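Side-chain contacts in NOL1/NOP2/sun family protein (Enterococcus faecium, PDB 3M4X), which is probably an S-adenosylmethionine-dependent RNA methyltransferase that modifies ribosomal RNA, joining a Rossmann-like catalytic domain to a PUA-like domain that probably binds RNA: residues 21-26 against 286-291; 109-114 against 118-123; 189-192 against 196-199; 211-216 against 239-244. All blocks are in the same frame, centred on the assembly; numbering follows the deposited sequence.

Contact 1: 21-26 against 286-291; sequences GEEASD and WPHKDQ
A histidine-carboxylate hydrogen bond, E23 to H288, ties segment 21-26, which leads into helix 24-33, to the surface loop between strands 283-285 and 295-302, and so joins the N-terminal region to the methyltransferase part. H288 NE2 donates to E23 OE2 at 2.8 Å with an N-H...O angle of 161°, and the oxygen lies almost in the imidazole plane, which fits donation along the N-H. OE2 accepts the N-H through its anti lone pair, facing away from OE1, while the carboxylate plane is turned 67° from the ring. The reach comes from a fully extended glutamate, with CG anti to the backbone N (chi1 -176°).

D26 packs beside this bond: its CB lies 3.8 Å from H288 CD2, approaching the ring obliquely, and the backbone D26 O is 3.3 Å from H288 CB. K289 sets its own CB over one ring face and runs its chain past the glutamate, leaving NZ 4.2 Å from E23 OE2, beyond a salt bridge. E23 OE1 is meanwhile salt-bridged to R270. With R270 on one oxygen and the imidazole N-H on the other, the carboxylate is fixed in rotation and would probably stay ionised, which could in turn favour a protonated H288.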
loop_
_atom_site.group_PDB
_atom_site.type_symbol
_atom_site.label_atom_id
_atom_site.label_comp_id
_atom_site.label_asym_id
_atom_site.label_seq_id
_atom_site.Cartn_x
_atom_site.Cartn_y
_atom_site.Cartn_z
ATOM N N GLY A 21 2.231 32.765 13.616
ATOM C CA GLY A 21 2.896 33.829 14.342
ATOM C C GLY A 21 4.369 33.891 13.983
ATOM O O GLY A 21 4.727 33.969 12.807
ATOM N N GLU A 22 5.235 33.843 14.988
ATOM C CA GLU A 22 6.659 34.028 14.734
ATOM C C GLU A 22 7.285 32.740 14.237
ATOM O O GLU A 22 8.361 32.739 13.627
ATOM C CB GLU A 22 7.381 34.514 15.990
ATOM C CG GLU A 22 7.436 33.497 17.109
ATOM C CD GLU A 22 8.316 33.956 18.254
ATOM O OE1 GLU A 22 8.167 33.413 19.368
ATOM O OE2 GLU A 22 9.152 34.864 18.041
ATOM N N GLU A 23 6.595 31.642 14.512
ATOM C CA GLU A 23 7.009 30.339 14.049
ATOM C C GLU A 23 7.012 30.311 12.517
ATOM O O GLU A 23 7.721 29.513 11.887
ATOM C CB GLU A 23 6.065 29.276 14.619
ATOM C CG GLU A 23 6.453 27.861 14.291
ATOM C CD GLU A 23 5.610 26.841 15.019
ATOM O OE1 GLU A 23 4.706 27.238 15.784
ATOM O OE2 GLU A 23 5.851 25.631 14.822
ATOM N N ALA A 24 6.216 31.192 11.924
ATOM C CA ALA A 24 6.032 31.210 10.477
ATOM C C ALA A 24 7.357 31.276 9.710
ATOM O O ALA A 24 7.502 30.644 8.657
ATOM C CB ALA A 24 5.124 32.361 10.073
ATOM N N SER A 25 8.313 32.040 10.234
ATOM C CA SER A 25 9.615 32.203 9.579
ATOM C C SER A 25 10.388 30.910 9.391
ATOM O O SER A 25 10.913 30.643 8.306
ATOM C CB SER A 25 10.489 33.208 10.337
ATOM O OG SER A 25 9.912 34.496 10.285
ATOM N N ASP A 26 10.489 30.120 10.450
ATOM C CA ASP A 26 11.161 28.824 10.355
ATOM C C ASP A 26 10.437 27.932 9.349
ATOM O O ASP A 26 11.062 27.195 8.598
ATOM C CB ASP A 26 11.237 28.166 11.733
ATOM C CG ASP A 26 11.750 29.123 12.794
ATOM O OD1 ASP A 26 12.965 29.104 13.082
ATOM O OD2 ASP A 26 10.937 29.919 13.322
ATOM N N TRP A 286 5.520 18.934 10.964
ATOM C CA TRP A 286 5.930 20.215 10.393
ATOM C C TRP A 286 7.370 20.090 9.890
ATOM O O TRP A 286 8.228 19.557 10.596
ATOM C CB TRP A 286 5.870 21.322 11.445
ATOM C CG TRP A 286 4.489 21.709 11.976
ATOM C CD1 TRP A 286 3.944 21.355 13.182
ATOM C CD2 TRP A 286 3.529 22.574 11.344
ATOM N NE1 TRP A 286 2.697 21.923 13.325
ATOM C CE2 TRP A 286 2.422 22.680 12.215
ATOM C CE3 TRP A 286 3.497 23.265 10.128
ATOM C CZ2 TRP A 286 1.292 23.442 11.902
ATOM C CZ3 TRP A 286 2.374 24.019 9.818
ATOM C CH2 TRP A 286 1.287 24.105 10.703
ATOM N N PRO A 287 7.641 20.580 8.673
ATOM C CA PRO A 287 8.963 20.424 8.042
ATOM C C PRO A 287 10.070 21.173 8.796
ATOM O O PRO A 287 11.231 20.782 8.758
ATOM C CB PRO A 287 8.774 21.042 6.649
ATOM C CG PRO A 287 7.297 21.276 6.489
ATOM C CD PRO A 287 6.715 21.377 7.854
ATOM N N HIS A 288 9.716 22.257 9.468
ATOM C CA HIS A 288 10.715 23.036 10.182
ATOM C C HIS A 288 11.010 22.472 11.572
ATOM O O HIS A 288 11.924 22.932 12.252
ATOM C CB HIS A 288 10.272 24.496 10.282
ATOM C CG HIS A 288 9.018 24.699 11.077
ATOM N ND1 HIS A 288 7.772 24.325 10.614
ATOM C CD2 HIS A 288 8.817 25.251 12.295
ATOM C CE1 HIS A 288 6.861 24.635 11.519
ATOM N NE2 HIS A 288 7.467 25.199 12.547
ATOM N N LYS A 289 10.248 21.456 11.965
ATOM C CA LYS A 289 10.187 21.004 13.351
ATOM C C LYS A 289 10.492 19.518 13.451
ATOM O O LYS A 289 11.279 19.084 14.290
ATOM C CB LYS A 289 8.772 21.229 13.899
ATOM C CG LYS A 289 8.669 22.164 15.087
ATOM C CD LYS A 289 7.279 22.054 15.692
ATOM C CE LYS A 289 7.105 22.879 16.964
ATOM N NZ LYS A 289 5.807 22.549 17.629
ATOM N N ASP A 290 9.828 18.746 12.595
ATOM C CA ASP A 290 9.882 17.294 12.633
ATOM C C ASP A 290 10.598 16.780 11.404
ATOM O O ASP A 290 11.049 17.556 10.571
ATOM C CB ASP A 290 8.469 16.718 12.649
ATOM C CG ASP A 290 7.623 17.287 13.757
ATOM O OD1 ASP A 290 8.040 17.190 14.928
ATOM O OD2 ASP A 290 6.544 17.838 13.457
ATOM N N GLN A 291 10.690 15.462 11.291
ATOM C CA GLN A 291 11.267 14.851 10.106
ATOM C C GLN A 291 10.199 14.697 9.030
ATOM O O GLN A 291 9.039 14.440 9.339
ATOM C CB GLN A 291 11.889 13.502 10.460
ATOM C CG GLN A 291 13.179 13.658 11.219
ATOM C CD GLN A 291 14.066 14.703 10.570
ATOM O OE1 GLN A 291 14.206 14.734 9.343
ATOM N NE2 GLN A 291 14.658 15.578 11.387
#

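Contact 2: 109-114 against 118-123; sequences VLDLCA and GKSTQL
Strand 109-111 and helix 118-123 run nearly antiparallel, at 162° between their N-to-C directions and with a closest axis approach of 9.2 Å; D111 and S120 face each other where the CA atoms come to 6.1 Å. This is the first half of a beta-alpha-beta unit, strand 108-111, helix 118-127 and strand 132-136, in a Rossmann-like methyltransferase fold. The sequence DLCA, a short turn and GKS match the first conserved methyltransferase motif, whose glycine-rich loop in relatives helps to form the S-adenosylmethionine pocket.

Toward the C-terminal side of the helix segment the contact is apolar: V109 CG1 meets L123 CD1 at 3.9 Å, the two branched chains crossing obliquely. V109 CG1 is put there by lying anti to the backbone N (chi1 -180°). L123 also packs on A101 and A103.

Near the beginning of the helix the contact turns polar. The carboxylate of D111, with CG anti to its own amide nitrogen, points OD1 at the first helical turn, where K119 CB lies 4.0 Å away. OD1 accepts from S120 OG at a very short 2.4 Å, and the hydroxyl also crowds another atom of the model, so the details of this bond are doubtful. The methyl of A114 lies against the same hydroxyl, with CB 3.6 Å from OG. One water joins the parts, though its place is less sure: its 2.5 Å distances to D111 OD1 and A114 O, to which it donates, are too short for face value, and it accepts from S120 N at 3.1 Å.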
loop_
_atom_site.group_PDB
_atom_site.type_symbol
_atom_site.label_atom_id
_atom_site.label_comp_id
_atom_site.label_asym_id
_atom_site.label_seq_id
_atom_site.Cartn_x
_atom_site.Cartn_y
_atom_site.Cartn_z
ATOM N N VAL A 109 -9.755 -4.773 6.293
ATOM C CA VAL A 109 -9.138 -3.453 6.243
ATOM C C VAL A 109 -9.376 -2.790 4.895
ATOM O O VAL A 109 -9.254 -3.419 3.863
ATOM C CB VAL A 109 -7.599 -3.530 6.526
ATOM C CG1 VAL A 109 -6.963 -2.143 6.483
ATOM C CG2 VAL A 109 -7.323 -4.213 7.852
ATOM N N LEU A 110 -9.718 -1.508 4.910
ATOM C CA LEU A 110 -9.939 -0.775 3.669
ATOM C C LEU A 110 -8.945 0.376 3.556
ATOM O O LEU A 110 -8.773 1.136 4.494
ATOM C CB LEU A 110 -11.387 -0.247 3.604
ATOM C CG LEU A 110 -11.760 0.647 2.410
ATOM C CD1 LEU A 110 -11.686 -0.143 1.109
ATOM C CD2 LEU A 110 -13.154 1.236 2.584
ATOM N N ASP A 111 -8.265 0.454 2.418
ATOM C CA ASP A 111 -7.473 1.618 2.036
ATOM C C ASP A 111 -8.264 2.318 0.937
ATOM O O ASP A 111 -8.266 1.881 -0.217
ATOM C CB ASP A 111 -6.106 1.188 1.499
ATOM C CG ASP A 111 -5.114 2.347 1.417
ATOM O OD1 ASP A 111 -3.926 2.102 1.097
ATOM O OD2 ASP A 111 -5.511 3.507 1.671
ATOM N N LEU A 112 -8.950 3.393 1.297
ATOM C CA LEU A 112 -9.972 3.968 0.421
ATOM C C LEU A 112 -9.430 4.805 -0.751
ATOM O O LEU A 112 -9.956 4.752 -1.856
ATOM C CB LEU A 112 -10.982 4.759 1.254
ATOM C CG LEU A 112 -12.238 5.297 0.573
ATOM C CD1 LEU A 112 -13.079 4.181 -0.037
ATOM C CD2 LEU A 112 -13.049 6.064 1.581
ATOM N N CYS A 113 -8.372 5.566 -0.512
ATOM C CA CYS A 113 -7.727 6.331 -1.578
ATOM C C CYS A 113 -6.265 5.908 -1.689
ATOM O O CYS A 113 -5.386 6.549 -1.118
ATOM C CB CYS A 113 -7.838 7.826 -1.267
ATOM S SG CYS A 113 -9.501 8.316 -0.769
ATOM N N ALA A 114 -6.006 4.854 -2.454
ATOM C CA ALA A 114 -4.846 3.996 -2.167
ATOM C C ALA A 114 -3.569 4.159 -2.991
ATOM O O ALA A 114 -2.499 3.848 -2.496
ATOM C CB ALA A 114 -5.270 2.553 -2.164
ATOM N N GLY A 118 1.682 3.188 -1.077
ATOM C CA GLY A 118 2.536 3.331 0.089
ATOM C C GLY A 118 1.891 2.810 1.362
ATOM O O GLY A 118 2.491 2.041 2.107
ATOM N N LYS A 119 0.654 3.212 1.625
ATOM C CA LYS A 119 -0.004 2.775 2.855
ATOM C C LYS A 119 -0.563 1.347 2.800
ATOM O O LYS A 119 -0.492 0.626 3.795
ATOM C CB LYS A 119 -1.072 3.785 3.290
ATOM C CG LYS A 119 -0.514 5.191 3.520
ATOM C CD LYS A 119 -0.214 5.883 2.192
ATOM C CE LYS A 119 0.665 7.127 2.344
ATOM N NZ LYS A 119 -0.097 8.309 2.828
ATOM N N SER A 120 -1.096 0.920 1.651
ATOM C CA SER A 120 -1.714 -0.398 1.580
ATOM C C SER A 120 -0.626 -1.381 1.879
ATOM O O SER A 120 -0.831 -2.423 2.493
ATOM C CB SER A 120 -2.250 -0.703 0.179
ATOM O OG SER A 120 -2.981 0.380 -0.336
ATOM N N THR A 121 0.551 -1.012 1.418
ATOM C CA THR A 121 1.696 -1.883 1.424
ATOM C C THR A 121 2.214 -2.017 2.863
ATOM O O THR A 121 2.594 -3.102 3.286
ATOM C CB THR A 121 2.716 -1.341 0.384
ATOM O OG1 THR A 121 2.878 -2.292 -0.681
ATOM C CG2 THR A 121 4.021 -0.976 1.010
ATOM N N GLN A 122 2.152 -0.945 3.654
ATOM C CA GLN A 122 2.476 -1.119 5.073
ATOM C C GLN A 122 1.377 -1.856 5.858
ATOM O O GLN A 122 1.668 -2.585 6.814
ATOM C CB GLN A 122 2.983 0.173 5.778
ATOM C CG GLN A 122 2.168 1.413 5.603
ATOM C CD GLN A 122 2.952 2.723 5.879
ATOM O OE1 GLN A 122 2.657 3.759 5.266
ATOM N NE2 GLN A 122 3.926 2.684 6.817
ATOM N N LEU A 123 0.129 -1.709 5.437
ATOM C CA LEU A 123 -0.965 -2.437 6.085
ATOM C C LEU A 123 -0.805 -3.932 5.871
ATOM O O LEU A 123 -0.947 -4.740 6.790
ATOM C CB LEU A 123 -2.313 -1.992 5.516
ATOM C CG LEU A 123 -2.738 -0.537 5.757
ATOM C CD1 LEU A 123 -3.987 -0.209 4.936
ATOM C CD2 LEU A 123 -2.990 -0.296 7.238
HETATM O O HOH W 1 -2.068 3.226 -0.141
#

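Contact 3: 189-192 against 196-199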
loop_
_atom_site.group_PDB
_atom_site.type_symbol
_atom_site.label_atom_id
_atom_site.label_comp_id
_atom_site.label_asym_id
_atom_site.label_seq_id
_atom_site.Cartn_x
_atom_site.Cartn_y
_atom_site.Cartn_z
ATOM N N GLY A 189 1.842 20.106 1.777
ATOM C CA GLY A 189 2.933 19.257 2.223
ATOM C C GLY A 189 3.710 18.722 1.044
ATOM O O GLY A 189 4.734 18.056 1.215
HETATM N N MSE A 190 3.231 19.023 -0.162
HETATM C CA MSE A 190 3.902 18.587 -1.386
HETATM C C MSE A 190 4.650 19.736 -2.082
HETATM O O MSE A 190 5.222 19.547 -3.160
HETATM C CB MSE A 190 2.898 17.958 -2.362
HETATM C CG MSE A 190 2.251 16.652 -1.887
HETATM SE SE MSE A 190 3.545 15.202 -1.544
HETATM C CE MSE A 190 3.567 15.274 0.415
ATOM N N PHE A 191 4.650 20.916 -1.468
ATOM C CA PHE A 191 5.322 22.088 -2.049
ATOM C C PHE A 191 6.816 21.873 -2.383
ATOM O O PHE A 191 7.260 22.193 -3.491
ATOM C CB PHE A 191 5.161 23.310 -1.142
ATOM C CG PHE A 191 3.825 23.982 -1.252
ATOM C CD1 PHE A 191 2.819 23.446 -2.041
ATOM C CD2 PHE A 191 3.569 25.150 -0.553
ATOM C CE1 PHE A 191 1.578 24.065 -2.140
ATOM C CE2 PHE A 191 2.335 25.773 -0.649
ATOM C CZ PHE A 191 1.340 25.227 -1.443
ATOM N N ARG A 192 7.583 21.362 -1.419
ATOM C CA ARG A 192 8.997 21.071 -1.632
ATOM C C ARG A 192 9.195 20.020 -2.717
ATOM O O ARG A 192 10.061 20.155 -3.580
ATOM C CB ARG A 192 9.648 20.558 -0.344
ATOM C CG ARG A 192 9.922 21.612 0.716
ATOM C CD ARG A 192 11.182 21.273 1.525
ATOM N NE ARG A 192 11.037 20.097 2.392
ATOM C CZ ARG A 192 11.403 20.078 3.673
ATOM N NH1 ARG A 192 11.928 21.171 4.233
ATOM N NH2 ARG A 192 11.243 18.977 4.403
ATOM N N ASN A 196 4.656 21.618 -9.091
ATOM C CA ASN A 196 3.333 21.791 -9.677
ATOM C C ASN A 196 2.306 22.028 -8.591
ATOM O O ASN A 196 1.336 22.747 -8.796
ATOM C CB ASN A 196 2.947 20.575 -10.514
ATOM C CG ASN A 196 3.876 20.369 -11.687
ATOM O OD1 ASN A 196 4.582 21.293 -12.103
ATOM N ND2 ASN A 196 3.891 19.152 -12.227
ATOM N N ALA A 197 2.538 21.429 -7.428
ATOM C CA ALA A 197 1.668 21.614 -6.270
ATOM C C ALA A 197 1.513 23.085 -5.880
ATOM O O ALA A 197 0.452 23.513 -5.421
ATOM C CB ALA A 197 2.183 20.813 -5.088
ATOM N N ILE A 198 2.579 23.856 -6.039
ATOM C CA ILE A 198 2.502 25.279 -5.740
ATOM C C ILE A 198 1.634 25.970 -6.784
ATOM O O ILE A 198 0.727 26.725 -6.449
ATOM C CB ILE A 198 3.887 25.918 -5.702
ATOM C CG1 ILE A 198 4.661 25.382 -4.500
ATOM C CG2 ILE A 198 3.763 27.429 -5.631
ATOM C CD1 ILE A 198 6.141 25.699 -4.530
ATOM N N LYS A 199 1.910 25.676 -8.050
ATOM C CA LYS A 199 1.146 26.219 -9.163
ATOM C C LYS A 199 -0.356 25.997 -9.006
ATOM O O LYS A 199 -1.151 26.889 -9.289
ATOM C CB LYS A 199 1.619 25.594 -10.476
ATOM C CG LYS A 199 3.062 25.903 -10.826
ATOM C CD LYS A 199 3.161 26.676 -12.137
ATOM C CE LYS A 199 2.720 25.828 -13.328
ATOM N NZ LYS A 199 2.832 26.566 -14.624
#
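This is an apolar, chain-local packing contact, in which the loop leaving strand 176-182 folds back on the helix that follows it, 195-200, with F191 CA and A197 CA the nearest pair at 5.6 Å. The evidence is a CH-pi interaction. I198 CG1 sits over one face of the F191 ring, 3.9 Å from its centroid and 23° off the ring normal. It is displaced toward the rim on the side of the ring's attachment, so the closest ring atoms are CG and CD1, the latter at 3.6 Å. The isoleucine reaches the face because CG1 lies anti to its carbonyl carbon, chi1 -68°, while CD1 leads off the ring toward F191 O, at 3.8 Å.

A197 meets M190 and F191. Its CB packs against the CB of M190, a selenomethionine here, at 4.0 Å, and against F191 CD1 at 4.1 Å, while its O lies 3.5 Å from F191 CE1 in an oblique approach. F12 and W201 add edge-to-face partners for F191, so the phenyl group is gripped by the N-terminal region and by the chain just beyond helix 195-200 as well. R192 turns the other way, to a salt bridge with E293. The contact folds the chain that follows the DAPCSG sequence at the end of strand 176-182, a sequence characteristic of the RNA cytosine-methyltransferase family.

Contact 4: 211-216 against 239-244; sequences KRQQEI and PEENEE
Helix segment 211-216 lies beside the turn 239-242 that leads into helix 243-252, with Q213 and E241 facing each other at a CA separation of 7.4 Å. Both belong to the Rossmann-like methyltransferase domain: helix 205-222 precedes strand 228-234 and helix 243-252 follows it, the two helices pack together (Q213 and Q214 on I245), and the PEEN sequence of the turn leads into the second helix.

The contact is almost wholly one pair of side chains. Q213 sends its amide across to E241, the two chains meeting at about a right angle. The flat end of the glutamine is nearly coplanar with the carboxylate, at 4°, yet it packs chiefly along the methylene part of the glutamate: Q213 CD is 3.9 Å from E241 CB and 3.9 Å from E241 CG. The bend at chi2 (137°) turns the amide this way. Which end of that amide is nitrogen is uncertain, because the modelled orientation is probably reversed, so the polar pairing of Q213 cannot be assigned.

The carboxylate of E241 has a clearer partner in S186, whose OG bonds OE1, while Y232 OH holds the backbone O of E241. The Q213 side chain also packs on Y232. E240 O is held by Q210 NE2 of helix 205-222, a second tie between the helix and the turn. N242 occupies the N-cap position of helix 243-252, although its side chain makes no capping bond. The turn closes on P239 O, which accepts N242 N at 3.0 Å and E244 N at 3.1 Å.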
loop_
_atom_site.group_PDB
_atom_site.type_symbol
_atom_site.label_atom_id
_atom_site.label_comp_id
_atom_site.label_asym_id
_atom_site.label_seq_id
_atom_site.Cartn_x
_atom_site.Cartn_y
_atom_site.Cartn_z
ATOM N N LYS A 211 -14.767 20.215 1.632
ATOM C CA LYS A 211 -16.064 19.660 1.230
ATOM C C LYS A 211 -15.922 18.270 0.609
ATOM O O LYS A 211 -16.759 17.395 0.828
ATOM C CB LYS A 211 -16.794 20.594 0.252
ATOM C CG LYS A 211 -16.969 22.005 0.762
ATOM C CD LYS A 211 -17.647 22.911 -0.281
ATOM C CE LYS A 211 -18.391 24.062 0.390
ATOM N NZ LYS A 211 -19.090 24.931 -0.602
ATOM N N ARG A 212 -14.877 18.069 -0.184
ATOM C CA ARG A 212 -14.676 16.770 -0.802
ATOM C C ARG A 212 -14.298 15.748 0.267
ATOM O O ARG A 212 -14.725 14.587 0.223
ATOM C CB ARG A 212 -13.617 16.840 -1.902
ATOM C CG ARG A 212 -13.890 15.898 -3.074
ATOM C CD ARG A 212 -12.843 16.038 -4.182
ATOM N NE ARG A 212 -13.191 15.263 -5.375
ATOM C CZ ARG A 212 -12.328 14.533 -6.082
ATOM N NH1 ARG A 212 -11.051 14.469 -5.723
ATOM N NH2 ARG A 212 -12.742 13.863 -7.153
ATOM N N GLN A 213 -13.519 16.190 1.244
ATOM C CA GLN A 213 -13.123 15.312 2.333
ATOM C C GLN A 213 -14.357 14.792 3.063
ATOM O O GLN A 213 -14.450 13.607 3.391
ATOM C CB GLN A 213 -12.155 16.031 3.285
ATOM C CG GLN A 213 -10.707 15.941 2.813
ATOM C CD GLN A 213 -9.947 17.247 2.931
ATOM O OE1 GLN A 213 -9.002 17.498 2.179
ATOM N NE2 GLN A 213 -10.353 18.085 3.867
ATOM N N GLN A 214 -15.313 15.687 3.288
ATOM C CA GLN A 214 -16.538 15.346 3.989
ATOM C C GLN A 214 -17.347 14.324 3.216
ATOM O O GLN A 214 -17.921 13.415 3.793
ATOM C CB GLN A 214 -17.363 16.609 4.234
ATOM C CG GLN A 214 -16.741 17.536 5.265
ATOM C CD GLN A 214 -17.488 18.859 5.406
ATOM O OE1 GLN A 214 -17.359 19.549 6.415
ATOM N NE2 GLN A 214 -18.264 19.211 4.394
ATOM N N GLU A 215 -17.386 14.470 1.900
ATOM C CA GLU A 215 -18.109 13.525 1.057
ATOM C C GLU A 215 -17.487 12.124 1.083
ATOM O O GLU A 215 -18.197 11.116 1.165
ATOM C CB GLU A 215 -18.184 14.048 -0.381
ATOM C CG GLU A 215 -19.078 15.274 -0.530
ATOM C CD GLU A 215 -18.611 16.226 -1.615
ATOM O OE1 GLU A 215 -18.001 15.757 -2.600
ATOM O OE2 GLU A 215 -18.860 17.446 -1.480
ATOM N N ILE A 216 -16.161 12.070 0.999
ATOM C CA ILE A 216 -15.454 10.813 1.024
ATOM C C ILE A 216 -15.703 10.124 2.360
ATOM O O ILE A 216 -16.039 8.936 2.403
ATOM C CB ILE A 216 -13.943 11.014 0.766
ATOM C CG1 ILE A 216 -13.723 11.554 -0.645
ATOM C CG2 ILE A 216 -13.172 9.700 0.936
ATOM C CD1 ILE A 216 -12.291 11.899 -0.954
ATOM N N PRO A 239 -5.846 23.979 8.520
ATOM C CA PRO A 239 -6.850 23.620 9.526
ATOM C C PRO A 239 -8.126 23.155 8.852
ATOM O O PRO A 239 -8.742 22.207 9.327
ATOM C CB PRO A 239 -7.107 24.948 10.255
ATOM C CG PRO A 239 -5.771 25.685 10.126
ATOM C CD PRO A 239 -5.253 25.312 8.763
ATOM N N GLU A 240 -8.517 23.812 7.761
ATOM C CA GLU A 240 -9.788 23.496 7.112
ATOM C C GLU A 240 -9.878 22.017 6.725
ATOM O O GLU A 240 -10.960 21.454 6.697
ATOM C CB GLU A 240 -10.040 24.396 5.897
ATOM C CG GLU A 240 -10.242 25.886 6.234
ATOM C CD GLU A 240 -8.920 26.622 6.465
ATOM O OE1 GLU A 240 -7.844 25.997 6.350
ATOM O OE2 GLU A 240 -8.955 27.832 6.759
ATOM N N GLU A 241 -8.732 21.394 6.460
ATOM C CA GLU A 241 -8.691 19.995 6.027
ATOM C C GLU A 241 -8.268 19.010 7.111
ATOM O O GLU A 241 -8.338 17.803 6.918
ATOM C CB GLU A 241 -7.776 19.846 4.817
ATOM C CG GLU A 241 -8.249 20.647 3.636
ATOM C CD GLU A 241 -7.190 20.794 2.595
ATOM O OE1 GLU A 241 -6.537 21.863 2.558
ATOM O OE2 GLU A 241 -6.999 19.833 1.821
ATOM N N ASN A 242 -7.836 19.537 8.249
ATOM C CA ASN A 242 -7.329 18.722 9.334
ATOM C C ASN A 242 -8.208 18.814 10.584
ATOM O O ASN A 242 -9.167 18.054 10.727
ATOM C CB ASN A 242 -5.885 19.120 9.655
ATOM C CG ASN A 242 -4.943 18.958 8.455
ATOM O OD1 ASN A 242 -3.849 19.529 8.427
ATOM N ND2 ASN A 242 -5.368 18.185 7.464
ATOM N N GLU A 243 -7.883 19.727 11.494
ATOM C CA GLU A 243 -8.656 19.849 12.737
ATOM C C GLU A 243 -10.146 20.113 12.502
ATOM O O GLU A 243 -10.980 19.703 13.306
ATOM C CB GLU A 243 -8.107 20.952 13.655
ATOM C CG GLU A 243 -6.756 20.673 14.287
ATOM C CD GLU A 243 -5.586 21.086 13.396
ATOM O OE1 GLU A 243 -5.834 21.472 12.235
ATOM O OE2 GLU A 243 -4.419 21.017 13.855
ATOM N N GLU A 244 -10.487 20.822 11.429
ATOM C CA GLU A 244 -11.891 21.152 11.201
ATOM C C GLU A 244 -12.647 19.930 10.686
ATOM O O GLU A 244 -13.800 19.729 11.047
ATOM C CB GLU A 244 -12.066 22.367 10.282
ATOM C CG GLU A 244 -11.651 23.686 10.942
ATOM C CD GLU A 244 -11.913 24.916 10.063
ATOM O OE1 GLU A 244 -12.804 24.853 9.194
ATOM O OE2 GLU A 244 -11.229 25.948 10.248
#

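In the fold
From the N terminus, contact 1 opens first and closes last: residues 21-26 wait some 260 positions for 286-291, and the other three contacts fall within that span, one after another without crossing. Contact 2 closes the short connection from strand 108-111 to helix 118-127, contact 3 a loop just after strand 176-182, and contact 4 a longer excursion through strand 228-234. Contacts 2 and 4 touch, L112 CD2 lying 3.7 Å from I216 CG2, which links the loop after strand 108-111 to helix 205-222. Contacts 1 and 3 touch where P287 CB lies 3.9 Å from R192 NH2. R270 salt-bridges E23 by its side chain and bonds E243 by its backbone N.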